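Local coordinates for protein pullulanase (PDB 2WAN) that hydrolyses the alpha-1,6-glucosidic linkages of pullulan and probably also the branch points of starch-derived polysaccharides, at residues 160-165 with 271-276; 164-169 with 212-217; 195-200 with 243-248. All coordinates share one frame; numbering follows the deposited sequence.

Contact 1: 160-165 with 271-276; sequences SANPVT and TNLVQL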
ATOM      1  N   SER A 160      -5.790  34.361   0.652  1.00 28.71           N
ATOM      2  CA  SER A 160      -6.126  33.227   1.513  1.00 29.11           C
ATOM      3  C   SER A 160      -5.882  31.920   0.772  1.00 27.55           C
ATOM      4  O   SER A 160      -6.193  31.802  -0.417  1.00 26.94           O
ATOM      5  CB  SER A 160      -7.581  33.262   1.962  1.00 27.03           C
ATOM      6  OG  SER A 160      -7.845  32.180   2.851  1.00 29.35           O
ATOM      7  N   ALA A 161      -5.341  30.940   1.490  1.00 29.43           N
ATOM      8  CA  ALA A 161      -5.043  29.632   0.909  1.00 30.50           C
ATOM      9  C   ALA A 161      -6.212  28.660   1.089  1.00 32.77           C
ATOM     10  O   ALA A 161      -6.227  27.571   0.493  1.00 32.07           O
ATOM     11  CB  ALA A 161      -3.766  29.059   1.519  1.00 30.66           C
ATOM     12  N   ASN A 162      -7.186  29.052   1.911  1.00 31.29           N
ATOM     13  CA  ASN A 162      -8.378  28.242   2.129  1.00 31.71           C
ATOM     14  C   ASN A 162      -9.134  28.015   0.833  1.00 31.91           C
ATOM     15  O   ASN A 162      -9.375  28.958   0.086  1.00 33.14           O
ATOM     16  CB  ASN A 162      -9.293  28.889   3.164  1.00 31.85           C
ATOM     17  CG  ASN A 162      -8.651  28.977   4.527  1.00 33.56           C
ATOM     18  OD1 ASN A 162      -7.815  28.151   4.883  1.00 35.63           O
ATOM     19  ND2 ASN A 162      -9.039  29.982   5.302  1.00 33.93           N
ATOM     20  N   PRO A 163      -9.494  26.752   0.549  1.00 32.04           N
ATOM     21  CA  PRO A 163     -10.274  26.479  -0.653  1.00 31.48           C
ATOM     22  C   PRO A 163     -11.696  27.025  -0.491  1.00 29.81           C
ATOM     23  O   PRO A 163     -12.162  27.200   0.639  1.00 30.60           O
ATOM     24  CB  PRO A 163     -10.273  24.947  -0.739  1.00 31.71           C
ATOM     25  CG  PRO A 163     -10.022  24.482   0.666  1.00 34.02           C
ATOM     26  CD  PRO A 163      -9.179  25.531   1.317  1.00 33.76           C
ATOM     27  N   VAL A 164     -12.341  27.349  -1.605  1.00 31.47           N
ATOM     28  CA  VAL A 164     -13.754  27.723  -1.566  1.00 32.25           C
ATOM     29  C   VAL A 164     -14.559  26.821  -2.495  1.00 30.67           C
ATOM     30  O   VAL A 164     -14.257  26.681  -3.687  1.00 29.05           O
ATOM     31  CB  VAL A 164     -14.040  29.259  -1.800  1.00 33.83           C
ATOM     32  CG1 VAL A 164     -12.810  30.137  -1.519  1.00 36.11           C
ATOM     33  CG2 VAL A 164     -14.679  29.549  -3.158  1.00 36.23           C
ATOM     34  N   THR A 165     -15.565  26.185  -1.906  1.00 31.32           N
ATOM     35  CA  THR A 165     -16.478  25.313  -2.621  1.00 30.79           C
ATOM     36  C   THR A 165     -17.807  26.057  -2.686  1.00 29.41           C
ATOM     37  O   THR A 165     -18.534  26.111  -1.699  1.00 26.95           O
ATOM     38  CB  THR A 165     -16.639  23.956  -1.889  1.00 30.04           C
ATOM     39  OG1 THR A 165     -15.350  23.367  -1.704  1.00 33.79           O
ATOM     40  CG2 THR A 165     -17.510  22.990  -2.687  1.00 32.93           C
ATOM     41  N   THR A 271      -8.753  35.283   7.186  1.00 33.97           N
ATOM     42  CA  THR A 271      -8.038  34.001   7.069  1.00 31.76           C
ATOM     43  C   THR A 271      -6.906  33.840   8.086  1.00 32.05           C
ATOM     44  O   THR A 271      -6.318  34.829   8.540  1.00 32.26           O
ATOM     45  CB  THR A 271      -7.495  33.781   5.621  1.00 32.32           C
ATOM     46  OG1 THR A 271      -6.942  32.461   5.497  1.00 29.91           O
ATOM     47  CG2 THR A 271      -6.429  34.825   5.245  1.00 30.29           C
ATOM     48  N   ASN A 272      -6.613  32.588   8.443  1.00 30.97           N
ATOM     49  CA  ASN A 272      -5.470  32.268   9.291  1.00 28.77           C
ATOM     50  C   ASN A 272      -4.428  31.456   8.513  1.00 29.35           C
ATOM     51  O   ASN A 272      -3.509  30.880   9.096  1.00 28.88           O
ATOM     52  CB  ASN A 272      -5.911  31.529  10.563  1.00 29.94           C
ATOM     53  CG  ASN A 272      -6.518  30.157  10.278  1.00 25.24           C
ATOM     54  OD1 ASN A 272      -6.715  29.769   9.127  1.00 32.74           O
ATOM     55  ND2 ASN A 272      -6.820  29.422  11.338  1.00 31.04           N
ATOM     56  N   LEU A 273      -4.603  31.418   7.195  1.00 27.82           N
ATOM     57  CA  LEU A 273      -3.747  30.642   6.291  1.00 27.62           C
ATOM     58  C   LEU A 273      -3.588  31.388   4.983  1.00 26.68           C
ATOM     59  O   LEU A 273      -4.533  31.498   4.190  1.00 27.19           O
ATOM     60  CB  LEU A 273      -4.345  29.251   6.044  1.00 27.21           C
ATOM     61  CG  LEU A 273      -3.489  28.221   5.293  1.00 27.46           C
ATOM     62  CD1 LEU A 273      -2.213  27.908   6.068  1.00 26.15           C
ATOM     63  CD2 LEU A 273      -4.320  26.962   5.077  1.00 24.92           C
ATOM     64  N   VAL A 274      -2.373  31.881   4.750  1.00 26.88           N
ATOM     65  CA  VAL A 274      -2.108  32.800   3.658  1.00 29.24           C
ATOM     66  C   VAL A 274      -1.131  32.224   2.639  1.00 28.94           C
ATOM     67  O   VAL A 274      -0.142  31.583   3.005  1.00 29.87           O
ATOM     68  CB  VAL A 274      -1.537  34.150   4.196  1.00 30.10           C
ATOM     69  CG1 VAL A 274      -1.401  35.166   3.072  1.00 32.54           C
ATOM     70  CG2 VAL A 274      -2.417  34.703   5.309  1.00 29.63           C
ATOM     71  N   GLN A 275      -1.420  32.461   1.365  1.00 29.05           N
ATOM     72  CA  GLN A 275      -0.502  32.154   0.279  1.00 29.16           C
ATOM     73  C   GLN A 275       0.170  33.440  -0.206  1.00 29.96           C
ATOM     74  O   GLN A 275      -0.502  34.339  -0.722  1.00 31.12           O
ATOM     75  CB  GLN A 275      -1.238  31.479  -0.876  1.00 30.82           C
ATOM     76  CG  GLN A 275      -0.338  31.143  -2.056  1.00 35.09           C
ATOM     77  CD  GLN A 275      -1.096  30.610  -3.255  1.00 38.04           C
ATOM     78  OE1 GLN A 275      -0.755  30.912  -4.396  1.00 41.68           O
ATOM     79  NE2 GLN A 275      -2.126  29.812  -3.006  1.00 44.00           N
ATOM     80  N   LEU A 276       1.493  33.507  -0.044  1.00 28.70           N
ATOM     81  CA  LEU A 276       2.287  34.693  -0.393  1.00 29.13           C
ATOM     82  C   LEU A 276       3.066  34.513  -1.686  1.00 30.26           C
ATOM     83  O   LEU A 276       3.681  33.467  -1.916  1.00 30.62           O
ATOM     84  CB  LEU A 276       3.257  35.044   0.750  1.00 28.20           C
ATOM     85  CG  LEU A 276       2.649  35.227   2.143  1.00 28.82           C
ATOM     86  CD1 LEU A 276       3.712  35.274   3.239  1.00 26.18           C
ATOM     87  CD2 LEU A 276       1.775  36.482   2.192  1.00 23.04           C
TER
HETATM   88  O   HOH W   1      -9.111  31.041   8.016  1.00 42.87           O
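Ser160 and Thr271 meet hydroxyl to hydroxyl, OG to OG1 at 2.8 Å, just where strand 152-160 leaves strand 273-278. This is the tight part of the contact. Thr271 OG1 sits opposite its own backbone N (chi1 -173°), a position from which it donates to the carbonyl O of Leu273 two residues on. That oxygen is gripped twice: Ala161 N reaches Leu273 O at 2.9 Å in a nearly straight bond (173°), and Thr271 OG1 comes from the opposite face of the carbonyl plane. Beside this polar knot the methyl of Ala161 rests on the leucine branch point, CB to Leu273 CG 3.9 Å, with Leu126 of the adjoining strand also touching the alanine.

Asn162 makes the looser side. Its OD1 only brushes Leu273 CD2, at 3.7 Å, while its ND2 donates at 2.9 Å to a water that also accepts from Asn272 N, 3.0 Å away. A solvent molecule thus does the joining here. The arrangement is the frayed end of an antiparallel pair, whose last bridge is Ser160 with Val274; beyond it the chain leaves this sheet for strand 166-170, in a different sheet.

Contact 2: 164-169 with 212-217; sequences VTAVLV and YKIALD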
ATOM      1  N   VAL A 164     -12.341  27.349  -1.605  1.00 31.47           N
ATOM      2  CA  VAL A 164     -13.754  27.723  -1.566  1.00 32.25           C
ATOM      3  C   VAL A 164     -14.559  26.821  -2.495  1.00 30.67           C
ATOM      4  O   VAL A 164     -14.257  26.681  -3.687  1.00 29.05           O
ATOM      5  CB  VAL A 164     -14.040  29.259  -1.800  1.00 33.83           C
ATOM      6  CG1 VAL A 164     -12.810  30.137  -1.519  1.00 36.11           C
ATOM      7  CG2 VAL A 164     -14.679  29.549  -3.158  1.00 36.23           C
ATOM      8  N   THR A 165     -15.565  26.185  -1.906  1.00 31.32           N
ATOM      9  CA  THR A 165     -16.478  25.313  -2.621  1.00 30.79           C
ATOM     10  C   THR A 165     -17.807  26.057  -2.686  1.00 29.41           C
ATOM     11  O   THR A 165     -18.534  26.111  -1.699  1.00 26.95           O
ATOM     12  CB  THR A 165     -16.639  23.956  -1.889  1.00 30.04           C
ATOM     13  OG1 THR A 165     -15.350  23.367  -1.704  1.00 33.79           O
ATOM     14  CG2 THR A 165     -17.510  22.990  -2.687  1.00 32.93           C
ATOM     15  N   ALA A 166     -18.080  26.639  -3.850  1.00 28.99           N
ATOM     16  CA  ALA A 166     -19.274  27.451  -4.081  1.00 30.96           C
ATOM     17  C   ALA A 166     -20.052  26.882  -5.255  1.00 29.96           C
ATOM     18  O   ALA A 166     -19.581  26.888  -6.393  1.00 29.37           O
ATOM     19  CB  ALA A 166     -18.890  28.896  -4.341  1.00 28.48           C
ATOM     20  N   VAL A 167     -21.250  26.386  -4.963  1.00 28.87           N
ATOM     21  CA  VAL A 167     -22.075  25.721  -5.956  1.00 25.82           C
ATOM     22  C   VAL A 167     -23.326  26.545  -6.228  1.00 26.90           C
ATOM     23  O   VAL A 167     -24.028  26.948  -5.290  1.00 25.75           O
ATOM     24  CB  VAL A 167     -22.497  24.308  -5.469  1.00 27.39           C
ATOM     25  CG1 VAL A 167     -23.523  23.688  -6.426  1.00 24.12           C
ATOM     26  CG2 VAL A 167     -21.266  23.394  -5.269  1.00 22.89           C
ATOM     27  N   LEU A 168     -23.593  26.787  -7.508  1.00 25.61           N
ATOM     28  CA  LEU A 168     -24.818  27.451  -7.942  1.00 27.53           C
ATOM     29  C   LEU A 168     -25.999  26.502  -7.746  1.00 29.14           C
ATOM     30  O   LEU A 168     -26.050  25.407  -8.335  1.00 29.41           O
ATOM     31  CB  LEU A 168     -24.712  27.883  -9.401  1.00 29.01           C
ATOM     32  CG  LEU A 168     -25.924  28.546 -10.060  1.00 27.67           C
ATOM     33  CD1 LEU A 168     -26.162  29.917  -9.484  1.00 29.53           C
ATOM     34  CD2 LEU A 168     -25.711  28.654 -11.553  1.00 23.23           C
ATOM     35  N   VAL A 169     -26.938  26.919  -6.904  1.00 26.76           N
ATOM     36  CA  VAL A 169     -28.102  26.096  -6.591  1.00 26.26           C
ATOM     37  C   VAL A 169     -29.393  26.801  -6.952  1.00 27.44           C
ATOM     38  O   VAL A 169     -29.483  28.028  -6.861  1.00 27.38           O
ATOM     39  CB  VAL A 169     -28.132  25.685  -5.098  1.00 26.03           C
ATOM     40  CG1 VAL A 169     -26.979  24.778  -4.789  1.00 23.68           C
ATOM     41  CG2 VAL A 169     -28.088  26.911  -4.194  1.00 26.81           C
ATOM     42  N   TYR A 212     -32.138  31.260  -7.934  1.00 26.85           N
ATOM     43  CA  TYR A 212     -30.873  30.677  -7.512  1.00 24.84           C
ATOM     44  C   TYR A 212     -30.260  31.300  -6.255  1.00 24.24           C
ATOM     45  O   TYR A 212     -30.653  32.394  -5.812  1.00 24.56           O
ATOM     46  CB  TYR A 212     -29.859  30.708  -8.659  1.00 24.77           C
ATOM     47  CG  TYR A 212     -29.251  32.070  -8.865  1.00 23.28           C
ATOM     48  CD1 TYR A 212     -28.074  32.429  -8.209  1.00 25.24           C
ATOM     49  CD2 TYR A 212     -29.858  33.011  -9.702  1.00 26.45           C
ATOM     50  CE1 TYR A 212     -27.503  33.686  -8.383  1.00 24.73           C
ATOM     51  CE2 TYR A 212     -29.298  34.277  -9.881  1.00 26.27           C
ATOM     52  CZ  TYR A 212     -28.117  34.600  -9.217  1.00 29.11           C
ATOM     53  OH  TYR A 212     -27.540  35.838  -9.372  1.00 28.17           O
ATOM     54  N   LYS A 213     -29.296  30.562  -5.702  1.00 22.37           N
ATOM     55  CA  LYS A 213     -28.407  31.000  -4.643  1.00 23.69           C
ATOM     56  C   LYS A 213     -27.020  30.397  -4.906  1.00 23.87           C
ATOM     57  O   LYS A 213     -26.822  29.638  -5.871  1.00 22.61           O
ATOM     58  CB  LYS A 213     -28.894  30.520  -3.267  1.00 22.91           C
ATOM     59  CG  LYS A 213     -30.262  31.019  -2.839  1.00 26.11           C
ATOM     60  CD  LYS A 213     -30.436  30.860  -1.342  1.00 25.42           C
ATOM     61  CE  LYS A 213     -29.786  32.032  -0.612  1.00 22.80           C
ATOM     62  NZ  LYS A 213     -29.890  31.931   0.861  1.00 21.85           N
ATOM     63  N   ILE A 214     -26.074  30.741  -4.040  1.00 22.83           N
ATOM     64  CA  ILE A 214     -24.780  30.072  -3.998  1.00 23.14           C
ATOM     65  C   ILE A 214     -24.677  29.374  -2.650  1.00 23.02           C
ATOM     66  O   ILE A 214     -24.726  30.033  -1.597  1.00 23.23           O
ATOM     67  CB  ILE A 214     -23.605  31.080  -4.189  1.00 22.72           C
ATOM     68  CG1 ILE A 214     -23.661  31.759  -5.570  1.00 23.62           C
ATOM     69  CG2 ILE A 214     -22.248  30.421  -3.937  1.00 24.41           C
ATOM     70  CD1 ILE A 214     -23.394  30.860  -6.768  1.00 27.19           C
ATOM     71  N   ALA A 215     -24.553  28.043  -2.675  1.00 23.71           N
ATOM     72  CA  ALA A 215     -24.390  27.260  -1.452  1.00 24.19           C
ATOM     73  C   ALA A 215     -22.938  26.867  -1.277  1.00 24.39           C
ATOM     74  O   ALA A 215     -22.273  26.494  -2.244  1.00 25.73           O
ATOM     75  CB  ALA A 215     -25.285  26.014  -1.476  1.00 22.46           C
ATOM     76  N   LEU A 216     -22.461  26.947  -0.041  1.00 25.26           N
ATOM     77  CA  LEU A 216     -21.068  26.640   0.278  1.00 27.41           C
ATOM     78  C   LEU A 216     -20.887  25.248   0.870  1.00 27.68           C
ATOM     79  O   LEU A 216     -21.769  24.732   1.566  1.00 28.18           O
ATOM     80  CB  LEU A 216     -20.487  27.683   1.244  1.00 26.29           C
ATOM     81  CG  LEU A 216     -20.380  29.148   0.794  1.00 30.70           C
ATOM     82  CD1 LEU A 216     -19.390  29.891   1.691  1.00 30.95           C
ATOM     83  CD2 LEU A 216     -19.980  29.280  -0.663  1.00 29.05           C
ATOM     84  N   ASP A 217     -19.733  24.645   0.582  1.00 29.36           N
ATOM     85  CA  ASP A 217     -19.280  23.431   1.280  1.00 29.98           C
ATOM     86  C   ASP A 217     -20.245  22.239   1.205  1.00 29.44           C
ATOM     87  O   ASP A 217     -20.290  21.417   2.124  1.00 27.96           O
ATOM     88  CB  ASP A 217     -18.918  23.756   2.736  1.00 31.78           C
ATOM     89  CG  ASP A 217     -17.919  24.904   2.845  1.00 34.64           C
ATOM     90  OD1 ASP A 217     -16.988  24.956   2.016  1.00 34.04           O
ATOM     91  OD2 ASP A 217     -18.072  25.757   3.750  1.00 39.32           O
TER
HETATM   92  O   HOH W   2     -16.113  27.166   0.768  1.00 37.67           O
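Lys213 N gives the shortest backbone bond of this strand pair, to Val169 O at 2.8 Å, and the CA-H of Tyr212 leans on the same oxygen. From there the ladder runs through Val167, which exchanges two bonds with Ala215, the one from Val167 N to Ala215 O being almost straight (176°) and in the carbonyl plane. Past the end of the strand, Asp217 N still donates to Thr165 O at 3.0 Å, and a water joins Asp217 OD1 to Thr165 N.

Ala166, Leu168, Ile214 and Leu216 share one face of the sheet, the one turned to Phe242 and Tyr244 of strand 238-245, as expected of the two-layer beta sandwich of an X25 domain. With CG2 opposite the backbone N and CG1 opposite the carbonyl carbon (chi1 -63°), Ile214 spreads both branches on it: CG2 against Ala166 CB at 3.7 Å, CD1 against Leu168 CD1 at 4.0 Å. Shortening Ile214 to an alanine here would probably open a gap between Ala166 and Leu168 and take away part of what Tyr244 lies on. Leu168 CD1 also meets Tyr212 CD1 at 3.4 Å, approaching the ring obliquely. On the opposite face, which Val167 and Lys213 share, Val169 CG1 packs on Ala215 CB at 3.9 Å, while Lys213 bends away to give its NZ to Ser223 OG and Pro225 O.

Contact 3: 195-200 with 243-248; sequences NPNLYQ and TYIPST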
ATOM      1  N   ASN A 195      -9.818  34.284 -10.094  1.00 40.22           N
ATOM      2  CA  ASN A 195      -8.674  34.645  -9.264  1.00 38.19           C
ATOM      3  C   ASN A 195      -9.012  34.266  -7.818  1.00 37.61           C
ATOM      4  O   ASN A 195     -10.126  33.777  -7.568  1.00 36.74           O
ATOM      5  CB  ASN A 195      -8.275  36.123  -9.461  1.00 39.05           C
ATOM      6  CG  ASN A 195      -9.302  37.100  -8.917  1.00 38.39           C
ATOM      7  OD1 ASN A 195      -9.543  37.163  -7.707  1.00 35.18           O
ATOM      8  ND2 ASN A 195      -9.884  37.899  -9.809  1.00 39.56           N
ATOM      9  N   PRO A 196      -8.069  34.450  -6.870  1.00 35.20           N
ATOM     10  CA  PRO A 196      -8.342  34.033  -5.495  1.00 35.05           C
ATOM     11  C   PRO A 196      -9.571  34.684  -4.843  1.00 34.09           C
ATOM     12  O   PRO A 196     -10.076  34.163  -3.847  1.00 33.75           O
ATOM     13  CB  PRO A 196      -7.068  34.432  -4.752  1.00 36.06           C
ATOM     14  CG  PRO A 196      -6.016  34.363  -5.781  1.00 35.43           C
ATOM     15  CD  PRO A 196      -6.661  34.864  -7.032  1.00 36.23           C
ATOM     16  N   ASN A 197     -10.042  35.799  -5.403  1.00 33.90           N
ATOM     17  CA  ASN A 197     -11.241  36.481  -4.893  1.00 35.09           C
ATOM     18  C   ASN A 197     -12.358  36.631  -5.930  1.00 35.53           C
ATOM     19  O   ASN A 197     -13.182  37.546  -5.843  1.00 35.44           O
ATOM     20  CB  ASN A 197     -10.877  37.847  -4.287  1.00 34.86           C
ATOM     21  CG  ASN A 197     -11.943  38.366  -3.326  1.00 37.29           C
ATOM     22  OD1 ASN A 197     -12.562  37.596  -2.591  1.00 36.30           O
ATOM     23  ND2 ASN A 197     -12.152  39.680  -3.327  1.00 35.72           N
ATOM     24  N   LEU A 198     -12.390  35.724  -6.905  1.00 35.55           N
ATOM     25  CA  LEU A 198     -13.419  35.750  -7.944  1.00 34.91           C
ATOM     26  C   LEU A 198     -13.730  34.346  -8.464  1.00 34.97           C
ATOM     27  O   LEU A 198     -12.902  33.711  -9.113  1.00 35.36           O
ATOM     28  CB  LEU A 198     -13.011  36.685  -9.094  1.00 34.64           C
ATOM     29  CG  LEU A 198     -13.925  36.798 -10.319  1.00 35.58           C
ATOM     30  CD1 LEU A 198     -15.256  37.436  -9.966  1.00 37.05           C
ATOM     31  CD2 LEU A 198     -13.256  37.588 -11.443  1.00 37.10           C
ATOM     32  N   TYR A 199     -14.938  33.877  -8.172  1.00 32.77           N
ATOM     33  CA  TYR A 199     -15.391  32.563  -8.614  1.00 31.86           C
ATOM     34  C   TYR A 199     -16.587  32.714  -9.535  1.00 31.69           C
ATOM     35  O   TYR A 199     -17.532  33.453  -9.228  1.00 30.03           O
ATOM     36  CB  TYR A 199     -15.728  31.682  -7.407  1.00 32.06           C
ATOM     37  CG  TYR A 199     -14.506  31.107  -6.736  1.00 32.64           C
ATOM     38  CD1 TYR A 199     -14.156  29.763  -6.910  1.00 31.88           C
ATOM     39  CD2 TYR A 199     -13.688  31.905  -5.937  1.00 34.66           C
ATOM     40  CE1 TYR A 199     -13.013  29.234  -6.292  1.00 33.47           C
ATOM     41  CE2 TYR A 199     -12.548  31.393  -5.319  1.00 34.17           C
ATOM     42  CZ  TYR A 199     -12.214  30.061  -5.503  1.00 36.26           C
ATOM     43  OH  TYR A 199     -11.089  29.569  -4.879  1.00 34.39           O
ATOM     44  N   GLN A 200     -16.535  32.033 -10.678  1.00 31.37           N
ATOM     45  CA  GLN A 200     -17.566  32.176 -11.691  1.00 32.51           C
ATOM     46  C   GLN A 200     -17.954  30.855 -12.339  1.00 33.85           C
ATOM     47  O   GLN A 200     -17.174  29.896 -12.356  1.00 33.26           O
ATOM     48  CB  GLN A 200     -17.130  33.182 -12.767  1.00 32.91           C
ATOM     49  CG  GLN A 200     -16.881  34.581 -12.233  1.00 35.00           C
ATOM     50  CD  GLN A 200     -16.688  35.612 -13.324  1.00 37.26           C
ATOM     51  OE1 GLN A 200     -17.333  36.663 -13.320  1.00 39.99           O
ATOM     52  NE2 GLN A 200     -15.798  35.321 -14.263  1.00 33.37           N
ATOM     53  N   THR A 243     -21.560  34.786 -10.478  1.00 27.32           N
ATOM     54  CA  THR A 243     -20.355  35.234  -9.798  1.00 26.32           C
ATOM     55  C   THR A 243     -20.481  35.195  -8.280  1.00 27.90           C
ATOM     56  O   THR A 243     -21.501  35.597  -7.724  1.00 29.30           O
ATOM     57  CB  THR A 243     -19.992  36.679 -10.244  1.00 25.61           C
ATOM     58  OG1 THR A 243     -19.760  36.698 -11.653  1.00 25.59           O
ATOM     59  CG2 THR A 243     -18.753  37.178  -9.537  1.00 26.36           C
ATOM     60  N   TYR A 244     -19.437  34.704  -7.618  1.00 26.73           N
ATOM     61  CA  TYR A 244     -19.358  34.741  -6.165  1.00 26.72           C
ATOM     62  C   TYR A 244     -18.060  35.381  -5.725  1.00 27.68           C
ATOM     63  O   TYR A 244     -16.986  34.984  -6.178  1.00 28.84           O
ATOM     64  CB  TYR A 244     -19.502  33.338  -5.562  1.00 24.09           C
ATOM     65  CG  TYR A 244     -19.266  33.276  -4.071  1.00 24.68           C
ATOM     66  CD1 TYR A 244     -20.159  33.872  -3.169  1.00 23.26           C
ATOM     67  CD2 TYR A 244     -18.148  32.610  -3.550  1.00 23.72           C
ATOM     68  CE1 TYR A 244     -19.938  33.809  -1.787  1.00 23.37           C
ATOM     69  CE2 TYR A 244     -17.917  32.549  -2.172  1.00 25.12           C
ATOM     70  CZ  TYR A 244     -18.817  33.144  -1.298  1.00 23.78           C
ATOM     71  OH  TYR A 244     -18.596  33.073   0.057  1.00 25.58           O
ATOM     72  N   ILE A 245     -18.162  36.376  -4.846  1.00 27.73           N
ATOM     73  CA  ILE A 245     -16.982  37.073  -4.322  1.00 28.06           C
ATOM     74  C   ILE A 245     -16.732  36.698  -2.862  1.00 26.04           C
ATOM     75  O   ILE A 245     -17.494  37.095  -1.980  1.00 27.88           O
ATOM     76  CB  ILE A 245     -17.102  38.626  -4.450  1.00 27.63           C
ATOM     77  CG1 ILE A 245     -17.610  39.043  -5.839  1.00 29.57           C
ATOM     78  CG2 ILE A 245     -15.777  39.303  -4.074  1.00 29.73           C
ATOM     79  CD1 ILE A 245     -16.627  38.843  -6.975  1.00 30.89           C
ATOM     80  N   PRO A 246     -15.664  35.923  -2.598  1.00 25.66           N
ATOM     81  CA  PRO A 246     -15.371  35.461  -1.232  1.00 26.27           C
ATOM     82  C   PRO A 246     -15.220  36.583  -0.179  1.00 26.58           C
ATOM     83  O   PRO A 246     -15.722  36.440   0.934  1.00 25.51           O
ATOM     84  CB  PRO A 246     -14.062  34.676  -1.403  1.00 26.87           C
ATOM     85  CG  PRO A 246     -14.129  34.169  -2.817  1.00 24.11           C
ATOM     86  CD  PRO A 246     -14.766  35.306  -3.591  1.00 27.06           C
ATOM     87  N   SER A 247     -14.563  37.690  -0.530  1.00 29.98           N
ATOM     88  CA  SER A 247     -14.324  38.788   0.435  1.00 31.82           C
ATOM     89  C   SER A 247     -15.609  39.367   1.039  1.00 31.57           C
ATOM     90  O   SER A 247     -15.651  39.692   2.225  1.00 32.25           O
ATOM     91  CB  SER A 247     -13.491  39.916  -0.191  1.00 30.43           C
ATOM     92  OG  SER A 247     -14.100  40.422  -1.366  1.00 32.72           O
ATOM     93  N   THR A 248     -16.653  39.465   0.221  1.00 32.09           N
ATOM     94  CA  THR A 248     -17.898  40.126   0.612  1.00 29.98           C
ATOM     95  C   THR A 248     -19.105  39.179   0.659  1.00 30.79           C
ATOM     96  O   THR A 248     -20.204  39.584   1.068  1.00 28.87           O
ATOM     97  CB  THR A 248     -18.231  41.248  -0.378  1.00 29.45           C
ATOM     98  OG1 THR A 248     -18.373  40.689  -1.690  1.00 29.00           O
ATOM     99  CG2 THR A 248     -17.120  42.316  -0.407  1.00 32.07           C
TER
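Strands 198-200 and 243-245 run antiparallel, their axes at 158°, with Tyr199 and Tyr244 forming a hydrogen-bonded pair: Tyr244 N donates to Tyr199 O at 2.8 Å and Tyr199 N answers to Tyr244 O, both in the carbonyl plane. At one end Thr243 OG1 donates to Gln200 OE1 at 2.9 Å, the two side chains lying side by side and pointing the same way. Next along, Leu198 CD1 lies against both Thr243 CG2 and Ile245 CD1, the latter 3.6 Å off. On the other face the side chains of Pro246 and Tyr199 cross at about a right angle, Pro246 CG coming obliquely to the ring, 3.9 Å from Tyr199 CD2.

The far end is held by Asn197, in the type I turn that Asn195 tightens as an Asx turn. With CG swung opposite the backbone N (chi1 -160°), its amide reaches Ser247 with both ends: OD1 takes Ser247 N on a lone pair at 2.9 Å, and ND2 donates in the amide plane to Ser247 OG, also at 2.9 Å. A second bond from ND2, to Ser265 O, helps fix which way the amide is turned. Pro246 lies opposite Asn197 and, being a proline, has no N-H to give. Asn197 O stays buried without a polar partner, 3.5 Å from Pro246 CD, and the side-chain amide takes over the joining that the backbone cannot continue.

Contact 1 lies where the chain leaves, and later rejoins, the sheet that holds strands 152-160 and 273-278; the X25 domain is threaded between those two crossings. Contacts 2 and 3 sit within that domain, one in each layer: 166-170 with 208-216 in the three-stranded sheet, 198-205 with 238-245 in the four-stranded one. Their segments alternate along the chain, and their centres are about 12 Å apart. Tyr244 of contact 3 packs on Ala166, Ile214 and Leu216 of contact 2, joining the layers. Contact 1 is centred about 13 Å from the centre of contact 3 and 18 Å from that of contact 2. Val164, in the linker, puts CG2 3.4 Å from Tyr199 CZ, tying the crossing to the sandwich it leads into.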